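Local coordinates for protein bacteriorhodopsin (Nanosalina sp., PDB 6EYU) that pumps protons into the cell, probably driven by light absorbed by its bound retinal, as a xenorhodopsin of the microbial rhodopsin family, at residues 128-133 / 180-185; 72-77 / 113-118; 168-173 / 214-219. All coordinates share one frame; numbering follows the deposited sequence.

Contact 1: residues 128-133 / 180-185. With RET (retinal), chain D.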
loop_
_atom_site.group_PDB
_atom_site.type_symbol
_atom_site.label_atom_id
_atom_site.label_comp_id
_atom_site.label_asym_id
_atom_site.label_seq_id
_atom_site.Cartn_x
_atom_site.Cartn_y
_atom_site.Cartn_z
ATOM N N THR A 128 -20.837 -10.220 -8.760
ATOM C CA THR A 128 -21.037 -10.320 -7.320
ATOM C C THR A 128 -20.265 -9.227 -6.587
ATOM O O THR A 128 -20.850 -8.455 -5.827
ATOM C CB THR A 128 -20.600 -11.694 -6.778
ATOM O OG1 THR A 128 -21.488 -12.708 -7.261
ATOM C CG2 THR A 128 -20.613 -11.695 -5.255
ATOM N N PRO A 129 -18.947 -9.142 -6.831
ATOM C CA PRO A 129 -18.115 -8.181 -6.110
ATOM C C PRO A 129 -18.555 -6.741 -6.353
ATOM O O PRO A 129 -18.572 -5.935 -5.424
ATOM C CB PRO A 129 -16.711 -8.417 -6.688
ATOM C CG PRO A 129 -16.767 -9.754 -7.348
ATOM C CD PRO A 129 -18.178 -9.902 -7.828
ATOM N N TYR A 130 -19.000 -6.454 -7.573
ATOM C CA TYR A 130 -19.560 -5.147 -7.895
ATOM C C TYR A 130 -20.596 -4.737 -6.853
ATOM O O TYR A 130 -20.657 -3.576 -6.450
ATOM C CB TYR A 130 -20.199 -5.168 -9.286
ATOM C CG TYR A 130 -20.992 -3.922 -9.617
ATOM C CD1 TYR A 130 -22.364 -3.878 -9.407
ATOM C CD2 TYR A 130 -20.401 -2.863 -10.294
ATOM C CE1 TYR A 130 -23.111 -2.778 -9.787
ATOM C CE2 TYR A 130 -21.139 -1.758 -10.677
ATOM C CZ TYR A 130 -22.492 -1.719 -10.417
ATOM O OH TYR A 130 -23.228 -0.616 -10.785
ATOM N N TYR A 131 -21.345 -5.716 -6.354
ATOM C CA TYR A 131 -22.467 -5.439 -5.464
ATOM C C TYR A 131 -21.973 -5.054 -4.075
ATOM O O TYR A 131 -22.493 -4.123 -3.458
ATOM C CB TYR A 131 -23.386 -6.658 -5.371
ATOM C CG TYR A 131 -24.328 -6.799 -6.546
ATOM C CD1 TYR A 131 -24.910 -5.680 -7.126
ATOM C CD2 TYR A 131 -24.513 -8.027 -7.166
ATOM C CE1 TYR A 131 -25.691 -5.787 -8.262
ATOM C CE2 TYR A 131 -25.300 -8.146 -8.295
ATOM C CZ TYR A 131 -25.889 -7.024 -8.837
ATOM O OH TYR A 131 -26.687 -7.139 -9.952
ATOM N N VAL A 132 -20.918 -5.722 -3.621
ATOM C CA VAL A 132 -20.219 -5.316 -2.408
ATOM C C VAL A 132 -19.718 -3.881 -2.531
ATOM O O VAL A 132 -19.933 -3.059 -1.640
ATOM C CB VAL A 132 -19.022 -6.238 -2.118
ATOM C CG1 VAL A 132 -18.120 -5.619 -1.061
ATOM C CG2 VAL A 132 -19.505 -7.612 -1.679
ATOM N N GLY A 133 -19.101 -3.570 -3.667
ATOM C CA GLY A 133 -18.637 -2.215 -3.941
ATOM C C GLY A 133 -19.728 -1.185 -3.719
ATOM O O GLY A 133 -19.536 -0.213 -2.989
ATOM N N VAL A 180 -21.853 4.087 -15.109
ATOM C CA VAL A 180 -21.205 3.978 -16.413
ATOM C C VAL A 180 -20.523 2.621 -16.564
ATOM O O VAL A 180 -20.624 1.980 -17.610
ATOM C CB VAL A 180 -20.157 5.088 -16.621
ATOM C CG1 VAL A 180 -19.457 5.416 -15.311
ATOM C CG2 VAL A 180 -19.149 4.672 -17.682
ATOM N N TRP A 181 -19.897 2.156 -15.489
ATOM C CA TRP A 181 -19.238 0.854 -15.488
ATOM C C TRP A 181 -20.234 -0.247 -15.837
ATOM O O TRP A 181 -19.952 -1.109 -16.669
ATOM C CB TRP A 181 -18.616 0.579 -14.116
ATOM C CG TRP A 181 -17.691 -0.603 -14.094
ATOM C CD1 TRP A 181 -16.332 -0.576 -14.221
ATOM C CD2 TRP A 181 -18.029 -1.944 -13.715
ATOM N NE1 TRP A 181 -15.805 -1.816 -13.952
ATOM C CE2 TRP A 181 -16.826 -2.677 -13.650
ATOM C CE3 TRP A 181 -19.228 -2.588 -13.393
ATOM C CZ2 TRP A 181 -16.795 -4.033 -13.331
ATOM C CZ3 TRP A 181 -19.196 -3.937 -13.090
ATOM C CH2 TRP A 181 -17.987 -4.644 -13.056
ATOM N N TYR A 182 -21.441 -0.137 -15.290
ATOM C CA TYR A 182 -22.428 -1.203 -15.398
ATOM C C TYR A 182 -23.032 -1.242 -16.798
ATOM O O TYR A 182 -23.236 -2.315 -17.366
ATOM C CB TYR A 182 -23.535 -1.011 -14.359
ATOM C CG TYR A 182 -24.443 -2.210 -14.208
ATOM C CD1 TYR A 182 -25.574 -2.348 -15.002
ATOM C CD2 TYR A 182 -24.082 -3.277 -13.395
ATOM C CE1 TYR A 182 -26.353 -3.487 -14.945
ATOM C CE2 TYR A 182 -24.854 -4.422 -13.334
ATOM C CZ TYR A 182 -25.984 -4.524 -14.116
ATOM O OH TYR A 182 -26.767 -5.654 -14.043
ATOM N N ILE A 183 -23.310 -0.067 -17.354
ATOM C CA ILE A 183 -24.020 0.024 -18.625
ATOM C C ILE A 183 -23.054 -0.066 -19.803
ATOM O O ILE A 183 -23.473 -0.258 -20.944
ATOM C CB ILE A 183 -24.819 1.338 -18.736
ATOM C CG1 ILE A 183 -23.873 2.538 -18.794
ATOM C CG2 ILE A 183 -25.778 1.477 -17.564
ATOM C CD1 ILE A 183 -24.546 3.817 -19.242
ATOM N N SER A 184 -21.759 -0.010 -19.511
ATOM C CA SER A 184 -20.740 -0.127 -20.548
ATOM C C SER A 184 -20.774 -1.515 -21.179
ATOM O O SER A 184 -20.998 -2.513 -20.496
ATOM C CB SER A 184 -19.351 0.145 -19.967
ATOM O OG SER A 184 -18.337 -0.397 -20.795
ATOM N N GLY A 185 -20.574 -1.565 -22.492
ATOM C CA GLY A 185 -20.682 -2.813 -23.237
ATOM C C GLY A 185 -19.322 -3.380 -23.597
ATOM O O GLY A 185 -19.191 -4.139 -24.556
HETATM C C1 RET D . -16.276 0.545 -9.462
HETATM C C2 RET D . -16.373 -0.977 -9.325
HETATM C C3 RET D . -17.822 -1.437 -9.170
HETATM C C4 RET D . -18.402 -0.917 -7.859
HETATM C C5 RET D . -18.045 0.555 -7.655
HETATM C C6 RET D . -17.110 1.237 -8.374
HETATM C C7 RET D . -16.898 2.646 -8.106
HETATM C C8 RET D . -15.938 3.348 -8.772
HETATM C C9 RET D . -15.682 4.718 -8.406
HETATM C C10 RET D . -14.740 5.477 -9.094
HETATM C C11 RET D . -14.471 6.845 -8.868
HETATM C C12 RET D . -13.415 7.271 -9.667
HETATM C C13 RET D . -12.797 8.540 -9.609
HETATM C C14 RET D . -11.726 8.841 -10.461
HETATM C C15 RET D . -10.959 10.001 -10.442
HETATM C C16 RET D . -14.822 0.988 -9.287
HETATM C C17 RET D . -16.801 0.990 -10.829
HETATM C C18 RET D . -18.817 1.326 -6.582
HETATM C C19 RET D . -16.488 5.359 -7.276
HETATM C C20 RET D . -13.317 9.598 -8.633
#

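Contact 2: residues 72-77 / 113-118. With RET (retinal), chain D; MUN ([(2~{S})-2,3-bis(oxidanyl)propyl] (~{E})-undec-2-enoate), chain B.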
loop_
_atom_site.group_PDB
_atom_site.type_symbol
_atom_site.label_atom_id
_atom_site.label_comp_id
_atom_site.label_asym_id
_atom_site.label_seq_id
_atom_site.Cartn_x
_atom_site.Cartn_y
_atom_site.Cartn_z
ATOM N N ALA A 72 -6.361 -0.465 -15.973
ATOM C CA ALA A 72 -5.713 0.807 -15.675
ATOM C C ALA A 72 -6.607 1.682 -14.802
ATOM O O ALA A 72 -6.128 2.346 -13.882
ATOM C CB ALA A 72 -5.358 1.534 -16.964
ATOM N N TRP A 73 -7.903 1.683 -15.094
ATOM C CA TRP A 73 -8.861 2.446 -14.301
ATOM C C TRP A 73 -8.763 2.060 -12.829
ATOM O O TRP A 73 -8.815 2.918 -11.948
ATOM C CB TRP A 73 -10.286 2.208 -14.805
ATOM C CG TRP A 73 -10.555 2.807 -16.150
ATOM C CD1 TRP A 73 -10.216 4.059 -16.575
ATOM C CD2 TRP A 73 -11.319 2.219 -17.211
ATOM N NE1 TRP A 73 -10.656 4.258 -17.861
ATOM C CE2 TRP A 73 -11.321 3.135 -18.281
ATOM C CE3 TRP A 73 -11.974 0.995 -17.369
ATOM C CZ2 TRP A 73 -11.959 2.869 -19.490
ATOM C CZ3 TRP A 73 -12.596 0.726 -18.575
ATOM C CH2 TRP A 73 -12.582 1.658 -19.621
ATOM N N TYR A 74 -8.618 0.764 -12.569
ATOM C CA TYR A 74 -8.528 0.264 -11.203
ATOM C C TYR A 74 -7.202 0.665 -10.568
ATOM O O TYR A 74 -7.161 1.104 -9.417
ATOM C CB TYR A 74 -8.673 -1.259 -11.182
ATOM C CG TYR A 74 -9.928 -1.760 -11.859
ATOM C CD1 TYR A 74 -11.182 -1.353 -11.424
ATOM C CD2 TYR A 74 -9.856 -2.531 -13.012
ATOM C CE1 TYR A 74 -12.331 -1.756 -12.077
ATOM C CE2 TYR A 74 -10.999 -2.940 -13.671
ATOM C CZ TYR A 74 -12.234 -2.552 -13.198
ATOM O OH TYR A 74 -13.375 -2.961 -13.848
ATOM N N MET A 75 -6.119 0.515 -11.323
ATOM C CA MET A 75 -4.802 0.941 -10.864
ATOM C C MET A 75 -4.814 2.429 -10.531
ATOM O O MET A 75 -4.112 2.877 -9.624
ATOM C CB MET A 75 -3.749 0.659 -11.938
ATOM C CG MET A 75 -3.627 -0.809 -12.313
ATOM S SD MET A 75 -3.459 -1.884 -10.875
ATOM C CE MET A 75 -1.743 -1.611 -10.447
ATOM N N ASP A 76 -5.640 3.184 -11.247
ATOM C CA ASP A 76 -5.758 4.620 -11.021
ATOM C C ASP A 76 -6.578 4.903 -9.767
ATOM O O ASP A 76 -6.075 5.479 -8.801
ATOM C CB ASP A 76 -6.412 5.294 -12.228
ATOM C CG ASP A 76 -6.551 6.793 -12.054
ATOM O OD1 ASP A 76 -6.366 7.282 -10.919
ATOM O OD2 ASP A 76 -6.834 7.486 -13.054
ATOM N N TRP A 77 -7.863 4.568 -9.821
ATOM C CA TRP A 77 -8.785 4.888 -8.737
ATOM C C TRP A 77 -8.331 4.223 -7.446
ATOM O O TRP A 77 -8.620 4.706 -6.351
ATOM C CB TRP A 77 -10.197 4.420 -9.093
ATOM C CG TRP A 77 -10.622 4.832 -10.464
ATOM C CD1 TRP A 77 -10.074 5.822 -11.225
ATOM C CD2 TRP A 77 -11.607 4.195 -11.286
ATOM N NE1 TRP A 77 -10.703 5.885 -12.444
ATOM C CE2 TRP A 77 -11.650 4.897 -12.506
ATOM C CE3 TRP A 77 -12.476 3.115 -11.099
ATOM C CZ2 TRP A 77 -12.548 4.576 -13.521
ATOM C CZ3 TRP A 77 -13.358 2.790 -12.112
ATOM C CH2 TRP A 77 -13.382 3.513 -13.311
ATOM N N THR A 113 -11.046 -0.667 -1.068
ATOM C CA THR A 113 -11.701 -1.968 -1.171
ATOM C C THR A 113 -12.756 -1.937 -2.270
ATOM O O THR A 113 -12.901 -2.882 -3.045
ATOM C CB THR A 113 -12.389 -2.333 0.156
ATOM O OG1 THR A 113 -11.483 -2.120 1.245
ATOM C CG2 THR A 113 -12.841 -3.782 0.149
ATOM N N LEU A 114 -13.402 -0.783 -2.395
ATOM C CA LEU A 114 -14.545 -0.609 -3.279
ATOM C C LEU A 114 -14.094 -0.549 -4.737
ATOM O O LEU A 114 -14.722 -1.151 -5.610
ATOM C CB LEU A 114 -15.274 0.674 -2.875
ATOM C CG LEU A 114 -15.981 1.575 -3.888
ATOM C CD1 LEU A 114 -16.698 2.663 -3.102
ATOM C CD2 LEU A 114 -15.011 2.193 -4.884
ATOM N N VAL A 115 -12.876 -0.057 -4.942
ATOM C CA VAL A 115 -12.244 -0.116 -6.255
ATOM C C VAL A 115 -11.778 -1.532 -6.578
ATOM O O VAL A 115 -11.867 -1.974 -7.724
ATOM C CB VAL A 115 -11.040 0.841 -6.351
ATOM C CG1 VAL A 115 -10.392 0.738 -7.723
ATOM C CG2 VAL A 115 -11.477 2.271 -6.071
ATOM N N ILE A 116 -11.332 -2.261 -5.559
ATOM C CA ILE A 116 -10.805 -3.606 -5.771
ATOM C C ILE A 116 -11.909 -4.580 -6.169
ATOM O O ILE A 116 -11.664 -5.540 -6.900
ATOM C CB ILE A 116 -10.092 -4.150 -4.519
ATOM C CG1 ILE A 116 -8.817 -3.349 -4.249
ATOM C CG2 ILE A 116 -9.738 -5.617 -4.714
ATOM C CD1 ILE A 116 -7.939 -3.188 -5.469
ATOM N N THR A 117 -13.128 -4.326 -5.702
ATOM C CA THR A 117 -14.281 -5.107 -6.136
ATOM C C THR A 117 -14.474 -4.979 -7.644
ATOM O O THR A 117 -14.675 -5.974 -8.340
ATOM C CB THR A 117 -15.575 -4.659 -5.431
ATOM O OG1 THR A 117 -15.916 -3.330 -5.847
ATOM C CG2 THR A 117 -15.404 -4.690 -3.921
ATOM N N GLY A 118 -14.391 -3.751 -8.144
ATOM C CA GLY A 118 -14.456 -3.503 -9.580
ATOM C C GLY A 118 -13.456 -4.344 -10.348
ATOM O O GLY A 118 -13.760 -4.865 -11.422
HETATM C C1 RET D . -16.276 0.545 -9.462
HETATM C C2 RET D . -16.373 -0.977 -9.325
HETATM C C3 RET D . -17.822 -1.437 -9.170
HETATM C C4 RET D . -18.402 -0.917 -7.859
HETATM C C5 RET D . -18.045 0.555 -7.655
HETATM C C6 RET D . -17.110 1.237 -8.374
HETATM C C7 RET D . -16.898 2.646 -8.106
HETATM C C8 RET D . -15.938 3.348 -8.772
HETATM C C9 RET D . -15.682 4.718 -8.406
HETATM C C10 RET D . -14.740 5.477 -9.094
HETATM C C11 RET D . -14.471 6.845 -8.868
HETATM C C12 RET D . -13.415 7.271 -9.667
HETATM C C13 RET D . -12.797 8.540 -9.609
HETATM C C14 RET D . -11.726 8.841 -10.461
HETATM C C15 RET D . -10.959 10.001 -10.442
HETATM C C16 RET D . -14.822 0.988 -9.287
HETATM C C17 RET D . -16.801 0.990 -10.829
HETATM C C18 RET D . -18.817 1.326 -6.582
HETATM C C19 RET D . -16.488 5.359 -7.276
HETATM C C20 RET D . -13.317 9.598 -8.633
HETATM C CAR MUN B . 0.609 0.105 -10.611
HETATM C CAQ MUN B . 1.175 -1.182 -10.008
HETATM C CAP MUN B . 1.042 -1.133 -8.485
HETATM C CAO MUN B . 1.522 -2.460 -7.892
HETATM C CAN MUN B . 1.230 -3.592 -8.879
HETATM C CAM MUN B . 2.519 -4.366 -9.165
HETATM C CAK MUN B . 2.309 -5.280 -10.375
HETATM C CAH MUN B . 2.864 -6.674 -10.070
HETATM C CAF MUN B . 4.284 -6.799 -10.629
HETATM C CAC MUN B . 4.394 -7.370 -12.047
HETATM C CAA MUN B . 3.339 -8.413 -12.428
HETATM O OAD MUN B . 2.238 -8.427 -11.880
HETATM O OAB MUN B . 3.671 -9.202 -13.486
HETATM C CAE MUN B . 2.511 -9.484 -14.275
HETATM C CAG MUN B . 2.940 -9.916 -15.680
HETATM O OAJ MUN B . 3.743 -8.890 -16.270
HETATM C CAI MUN B . 3.752 -11.211 -15.592
HETATM O OAL MUN B . 4.394 -11.456 -16.846
#

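Contact 3: residues 168-173 / 214-219. With MUN ([(2~{S})-2,3-bis(oxidanyl)propyl] (~{E})-undec-2-enoate), chain L.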
loop_
_atom_site.group_PDB
_atom_site.type_symbol
_atom_site.label_atom_id
_atom_site.label_comp_id
_atom_site.label_asym_id
_atom_site.label_seq_id
_atom_site.Cartn_x
_atom_site.Cartn_y
_atom_site.Cartn_z
ATOM N N GLY A 168 -21.022 17.193 -1.301
ATOM C CA GLY A 168 -22.069 17.035 -2.304
ATOM C C GLY A 168 -21.497 16.791 -3.687
ATOM O O GLY A 168 -21.823 15.799 -4.339
ATOM N N TYR A 169 -20.731 17.759 -4.177
ATOM C CA TYR A 169 -20.011 17.615 -5.437
ATOM C C TYR A 169 -19.487 16.193 -5.622
ATOM O O TYR A 169 -19.785 15.540 -6.622
ATOM C CB TYR A 169 -18.854 18.615 -5.491
ATOM C CG TYR A 169 -18.148 18.674 -6.826
ATOM C CD1 TYR A 169 -18.597 19.528 -7.826
ATOM C CD2 TYR A 169 -16.910 18.070 -6.996
ATOM C CE1 TYR A 169 -17.876 19.707 -8.991
ATOM C CE2 TYR A 169 -16.196 18.218 -8.170
ATOM C CZ TYR A 169 -16.688 19.031 -9.168
ATOM O OH TYR A 169 -15.985 19.175 -10.342
ATOM N N ILE A 170 -18.668 15.733 -4.680
ATOM C CA ILE A 170 -17.894 14.510 -4.873
ATOM C C ILE A 170 -18.768 13.273 -4.682
ATOM O O ILE A 170 -18.647 12.298 -5.425
ATOM C CB ILE A 170 -16.701 14.436 -3.900
ATOM C CG1 ILE A 170 -15.400 14.212 -4.674
ATOM C CG2 ILE A 170 -16.903 13.314 -2.893
ATOM C CD1 ILE A 170 -15.012 15.373 -5.564
ATOM N N GLY A 171 -19.721 13.362 -3.760
ATOM C CA GLY A 171 -20.711 12.308 -3.576
ATOM C C GLY A 171 -21.447 11.985 -4.863
ATOM O O GLY A 171 -21.432 10.846 -5.328
ATOM N N ILE A 172 -22.114 12.989 -5.422
ATOM C CA ILE A 172 -22.876 12.812 -6.652
ATOM C C ILE A 172 -22.014 12.180 -7.742
ATOM O O ILE A 172 -22.441 11.243 -8.416
ATOM C CB ILE A 172 -23.424 14.157 -7.167
ATOM C CG1 ILE A 172 -24.818 14.414 -6.590
ATOM C CG2 ILE A 172 -23.474 14.165 -8.687
ATOM C CD1 ILE A 172 -24.803 15.163 -5.276
ATOM N N PHE A 173 -20.802 12.697 -7.909
ATOM C CA PHE A 173 -19.939 12.278 -9.009
ATOM C C PHE A 173 -19.473 10.838 -8.814
ATOM O O PHE A 173 -19.322 10.092 -9.780
ATOM C CB PHE A 173 -18.729 13.207 -9.124
ATOM C CG PHE A 173 -18.914 14.324 -10.111
ATOM C CD1 PHE A 173 -18.973 14.062 -11.470
ATOM C CD2 PHE A 173 -19.063 15.631 -9.678
ATOM C CE1 PHE A 173 -19.179 15.083 -12.379
ATOM C CE2 PHE A 173 -19.262 16.657 -10.582
ATOM C CZ PHE A 173 -19.324 16.383 -11.934
ATOM N N GLN A 214 -8.991 17.158 -11.600
ATOM C CA GLN A 214 -8.473 18.443 -12.061
ATOM C C GLN A 214 -9.297 19.592 -11.489
ATOM O O GLN A 214 -8.771 20.460 -10.793
ATOM C CB GLN A 214 -8.483 18.506 -13.590
ATOM C CG GLN A 214 -7.212 17.985 -14.241
ATOM C CD GLN A 214 -7.388 16.605 -14.844
ATOM O OE1 GLN A 214 -7.018 16.366 -15.993
ATOM N NE2 GLN A 214 -7.930 15.682 -14.059
ATOM N N VAL A 215 -10.602 19.558 -11.739
ATOM C CA VAL A 215 -11.502 20.606 -11.270
ATOM C C VAL A 215 -11.571 20.618 -9.747
ATOM O O VAL A 215 -11.606 21.679 -9.125
ATOM C CB VAL A 215 -12.924 20.409 -11.829
ATOM C CG1 VAL A 215 -13.880 21.422 -11.218
ATOM C CG2 VAL A 215 -12.917 20.520 -13.346
ATOM N N TYR A 216 -11.571 19.429 -9.151
ATOM C CA TYR A 216 -11.874 19.280 -7.733
ATOM C C TYR A 216 -10.754 19.865 -6.880
ATOM O O TYR A 216 -11.007 20.501 -5.857
ATOM C CB TYR A 216 -12.072 17.802 -7.389
ATOM C CG TYR A 216 -11.977 17.493 -5.912
ATOM C CD1 TYR A 216 -12.969 17.914 -5.035
ATOM C CD2 TYR A 216 -11.016 16.612 -5.432
ATOM C CE1 TYR A 216 -12.954 17.542 -3.705
ATOM C CE2 TYR A 216 -10.993 16.232 -4.104
ATOM C CZ TYR A 216 -11.961 16.703 -3.243
ATOM O OH TYR A 216 -11.932 16.342 -1.916
ATOM N N GLY A 217 -9.518 19.695 -7.339
ATOM C CA GLY A 217 -8.357 20.207 -6.622
ATOM C C GLY A 217 -8.411 21.713 -6.450
ATOM O O GLY A 217 -8.144 22.233 -5.366
ATOM N N PHE A 218 -8.739 22.416 -7.529
ATOM C CA PHE A 218 -8.947 23.859 -7.468
ATOM C C PHE A 218 -10.128 24.188 -6.561
ATOM O O PHE A 218 -9.983 24.909 -5.573
ATOM C CB PHE A 218 -9.198 24.417 -8.870
ATOM C CG PHE A 218 -7.983 24.407 -9.751
ATOM C CD1 PHE A 218 -6.885 25.193 -9.445
ATOM C CD2 PHE A 218 -7.891 23.525 -10.815
ATOM C CE1 PHE A 218 -5.738 25.140 -10.215
ATOM C CE2 PHE A 218 -6.746 23.462 -11.586
ATOM C CZ PHE A 218 -5.668 24.271 -11.286
ATOM N N LEU A 219 -11.257 23.539 -6.823
ATOM C CA LEU A 219 -12.487 23.793 -6.083
ATOM C C LEU A 219 -12.237 23.695 -4.581
ATOM O O LEU A 219 -12.690 24.540 -3.810
ATOM C CB LEU A 219 -13.561 22.786 -6.498
ATOM C CG LEU A 219 -15.017 23.254 -6.437
ATOM C CD1 LEU A 219 -15.808 22.387 -5.470
ATOM C CD2 LEU A 219 -15.111 24.722 -6.048
HETATM C CAR MUN L . -6.398 22.571 -16.443
HETATM C CAQ MUN L . -7.267 23.608 -15.731
HETATM C CAP MUN L . -8.561 22.946 -15.255
HETATM C CAO MUN L . -9.649 24.010 -15.099
HETATM C CAN MUN L . -10.369 23.809 -13.766
HETATM C CAM MUN L . -10.177 25.051 -12.894
HETATM C CAK MUN L . -11.544 25.628 -12.521
HETATM C CAH MUN L . -11.927 25.145 -11.121
HETATM C CAF MUN L . -12.849 26.169 -10.453
HETATM C CAC MUN L . -12.253 26.896 -9.245
HETATM C CAA MUN L . -13.208 27.849 -8.521
HETATM O OAD MUN L . -14.155 28.363 -9.116
HETATM O OAB MUN L . -12.817 28.208 -7.269
HETATM C CAE MUN L . -13.320 29.513 -6.969
HETATM C CAG MUN L . -14.517 29.396 -6.023
HETATM O OAJ MUN L . -14.363 28.237 -5.200
HETATM C CAI MUN L . -14.591 30.643 -5.139
HETATM O OAL MUN L . -13.294 30.933 -4.613
#

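Contact 1: residues 128-133 / 180-185
Tyr130 and Trp181 meet through their rings, which lie nearly parallel (planes at 13°) but are displaced so far that they hardly overlap, with the centroid of the phenol 5.0 Å from that of the six-membered indole ring. The closest approach is off to one side of both rings, CD2 of Tyr130 lying 3.2 Å from CZ3 of Trp181. Tyr182 meets the same phenol obliquely, the planes at 43°, and its CD2 is 3.7 Å from CZ of Tyr130. A chi1 of 171°, which sets the ring opposite the backbone N, extends Tyr130 from helix 128-145 into the angle between Trp181 and Tyr182, which stand side by side on the last turn of helix 157-183. This aromatic cluster forms part of the retinal pocket at the ring end of the chromophore. C3 of the retinal ring comes within 3.2 Å of Tyr130 CD2, and the methyl C17 sits over one face of the Trp181 indole, 3.7 Å from its CG. Gly133 adjoins the ring methyl C18, and a side chain there would run into C4. The polar ends are held outside the two segments: Tyr130 OH hydrogen-bonds to Pro178 O, Trp181 NE1 to Tyr74 OH and Tyr182 OH to Ser192 OG.

Contact 2: residues 72-77 / 113-118
The retinal pocket is walled here by two antiparallel transmembrane helices, 72-93 and 101-124, whose short segments run at 175° to each other with axes 9.3 Å apart. Val115 packs against Trp77, its CG2 3.9 Å from Trp77 CB, while its CG1 lies 3.7 Å from the carbonyl O of Tyr74. Placing CG1 anti to the backbone N (chi1 179°) and CG2 anti to the carbonyl carbon directs both methyls at the facing helix. One turn later on helix 101-124, the backbone of Gly118 lies against the Tyr74 ring, with Tyr74 CE1 3.3 Å from Gly118 C. The glycine is what permits this approach, since a CB here would collide with both the tyrosine ring and the retinal; Gly118 CA is already 3.2 Å from retinal C2. In this seven-helix rhodopsin fold the polyene passes over one face of the Trp77 indole, with C12 3.8 Å above its plane, and the opposite face receives the carbonyl O of Trp73. Leu114 adds its CD2 to the wall, 3.8 Å from retinal C7. Besides its bond to Trp181, the buried hydroxyl of Tyr74 is hydrogen-bonded to Gln122 OE1, so the ring is held at its far end as well. On the outer side, Thr113, Ile116 and Thr117 pack against Phe50, Trp54 and Leu57 of a neighbouring subunit.

Contact 3: residues 168-173 / 214-219
Two long transmembrane helices of the rhodopsin bundle, 157-183 and 198-230, pack antiparallel here, their short segments crossing at -163° with axes 11.8 Å apart. Large side chains bridge this wide separation. Ile170 places its CD1 methyl over a face of the Tyr216 ring, 3.6 Å from the centroid and 24° off the normal, a CH-pi contact displaced toward the CD1 and CE1 rim. The chi1 of -173° swings the Tyr169 ring away from its own backbone N and across the gap, bringing its OH 3.2 Å from Val215 CG1. The same ring passes Tyr216, its CE2 4.2 Å from Tyr216 CB, and has CE2 of Phe173 over one face. Within the seven-helix fold the two tyrosines tie helix 198-230 to different places: Tyr169 OH hydrogen-bonds to Phe211 O, and Tyr216 OH to Ile84 O on helix 72-93. Were Tyr216 replaced by alanine, the Ile170 methyl would probably lose the ring face it rests on, and Ile84 O its hydroxyl partner. Away from helix 157-183, Phe218 lies along the chain of a bound monoacylglycerol lipid, with CD2 3.4 Å from its CAM.

Contacts 1 and 2 lie on the same side of the chain's centre, about 12 Å apart between centres, and adjoin where Pro129 packs on Thr117. Both border retinal and represent four of the helices lining it, 72-93, 101-124, 128-145 and 157-183; the pocket also reaches helix 198-230, used by contact 3. Contact 3, centred about 22 Å from the centre of contact 1 and 19 Å from that of contact 2, shares helix 157-183 with contact 1. Along the chain contact 2 closes before either other opens, whereas the segments of contacts 1 and 3 alternate. Helix 157-183 thus takes part both in the pocket and in the pairing with helix 198-230, where its Ile170 side chain lies about 6 Å from retinal.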